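Local coordinates for probable transcriptional regulatory protein NarL (Mycobacterium tuberculosis, PDB 3EUL) that probably regulates genes of aerobic nitrate metabolism by binding their promoters together with DevR once phosphorylated by NarS, at residues 64-69 / 127-132. Residues are numbered along the deposited sequence; the frame is centred on the assembly and turned at random.
Sequences VALLDY and KAVLDC
V64 and L66 of strand 64-68 meet V129 and C132 of helix 122-134. V64 makes the broadest contact, and one branch does the work. CG2 lies opposite the carbonyl carbon of V64 and beside its backbone N, because CG1 holds the position anti to N (chi1 -179°). From there V64 CG2 reaches the helix backbone, 3.7 Å from V129 O. V64 CG2 also lies 4.4 Å from V129 CG1 and 4.3 Å from C132 SG, so it touches two side chains three residues, nearly one turn, apart. L66 touches with a single methyl. L66 CD2 stands 4.0 Å from V129 CG2, and the two side chains cross at about a right angle. V129 thus gives CG1 to V64 and CG2 to L66.

The segment axes approach to 9.2 Å and run at 145°, nearer antiparallel than parallel. This packs the last helix of the CheY-like signal receiver domain against the central strand of its parallel sheet. L66 also touches V31 and V129 touches L35, both on helix 25-38, which lies on the same sheet face. D68, the probable phosphorylation site, lies at the C-terminal end of the same strand. The four contacting residues are buried. Their interface is methyl and sulfur packing plus one methyl against a carbonyl oxygen. With no hydrogen bond or salt bridge between the segments, the fit depends on shape and burial, not on directional bonds.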
# COMPACT_ATOMS: atom_id res chain seq x y z
N VAL A 64 -1.62 3.35 -6.77
CA VAL A 64 -0.86 2.91 -5.59
C VAL A 64 -1.70 1.94 -4.75
O VAL A 64 -2.93 2.11 -4.61
CB VAL A 64 -0.53 4.11 -4.71
CG1 VAL A 64 0.30 3.68 -3.46
CG2 VAL A 64 0.23 5.11 -5.48
N ALA A 65 -1.04 0.92 -4.23
CA ALA A 65 -1.62 0.09 -3.21
C ALA A 65 -0.81 0.36 -1.94
O ALA A 65 0.42 0.23 -1.95
CB ALA A 65 -1.57 -1.37 -3.60
N LEU A 66 -1.46 0.82 -0.87
CA LEU A 66 -0.77 0.97 0.41
C LEU A 66 -1.14 -0.15 1.35
O LEU A 66 -2.28 -0.19 1.87
CB LEU A 66 -1.15 2.31 1.02
CG LEU A 66 -0.61 2.64 2.40
CD1 LEU A 66 0.91 2.61 2.43
CD2 LEU A 66 -1.18 4.05 2.77
N LEU A 67 -0.19 -1.08 1.58
CA LEU A 67 -0.48 -2.35 2.23
C LEU A 67 0.38 -2.64 3.46
O LEU A 67 1.59 -2.43 3.46
CB LEU A 67 -0.22 -3.48 1.26
CG LEU A 67 -0.92 -3.45 -0.09
CD1 LEU A 67 -0.53 -4.68 -0.90
CD2 LEU A 67 -2.42 -3.37 0.14
N ASP A 68 -0.26 -3.12 4.53
CA ASP A 68 0.51 -3.56 5.69
C ASP A 68 1.46 -4.66 5.26
O ASP A 68 1.09 -5.53 4.49
CB ASP A 68 -0.47 -4.02 6.78
CG ASP A 68 0.21 -4.51 8.04
OD1 ASP A 68 1.24 -3.98 8.48
OD2 ASP A 68 -0.35 -5.45 8.62
N TYR A 69 2.69 -4.64 5.76
CA TYR A 69 3.63 -5.71 5.45
C TYR A 69 3.07 -7.07 5.90
O TYR A 69 3.14 -8.04 5.17
CB TYR A 69 5.01 -5.42 6.05
CG TYR A 69 5.97 -6.52 5.83
CD1 TYR A 69 6.40 -6.84 4.57
CD2 TYR A 69 6.44 -7.28 6.90
CE1 TYR A 69 7.28 -7.89 4.37
CE2 TYR A 69 7.31 -8.32 6.70
CZ TYR A 69 7.71 -8.64 5.45
OH TYR A 69 8.63 -9.65 5.27
N LYS A 127 1.65 12.40 1.51
CA LYS A 127 2.77 12.74 0.65
C LYS A 127 3.48 11.51 0.06
O LYS A 127 3.83 11.49 -1.11
CB LYS A 127 3.76 13.63 1.40
CG LYS A 127 5.05 13.88 0.62
CD LYS A 127 5.96 14.89 1.29
CE LYS A 127 7.31 14.97 0.57
NZ LYS A 127 7.07 15.30 -0.88
N ALA A 128 3.67 10.49 0.88
CA ALA A 128 4.25 9.22 0.40
C ALA A 128 3.44 8.59 -0.72
O ALA A 128 3.99 8.15 -1.74
CB ALA A 128 4.42 8.24 1.55
N VAL A 129 2.12 8.55 -0.55
CA VAL A 129 1.24 8.00 -1.58
C VAL A 129 1.29 8.84 -2.87
O VAL A 129 1.44 8.32 -3.98
CB VAL A 129 -0.19 7.89 -1.03
CG1 VAL A 129 -1.19 7.68 -2.14
CG2 VAL A 129 -0.24 6.75 -0.00
N LEU A 130 1.18 10.15 -2.72
CA LEU A 130 1.23 11.05 -3.87
C LEU A 130 2.57 11.02 -4.59
O LEU A 130 2.60 10.98 -5.82
CB LEU A 130 0.86 12.50 -3.45
CG LEU A 130 -0.58 12.68 -2.95
CD1 LEU A 130 -0.88 14.14 -2.58
CD2 LEU A 130 -1.59 12.16 -3.97
N ASP A 131 3.67 10.98 -3.85
CA ASP A 131 5.02 10.92 -4.44
C ASP A 131 5.23 9.59 -5.19
O ASP A 131 5.85 9.54 -6.25
CB ASP A 131 6.10 11.06 -3.37
CG ASP A 131 6.26 12.49 -2.86
OD1 ASP A 131 5.72 13.44 -3.48
OD2 ASP A 131 6.95 12.67 -1.82
N CYS A 132 4.73 8.52 -4.60
CA CYS A 132 4.80 7.20 -5.18
C CYS A 132 4.04 7.16 -6.50
O CYS A 132 4.57 6.69 -7.51
CB CYS A 132 4.26 6.19 -4.18
SG CYS A 132 4.39 4.46 -4.69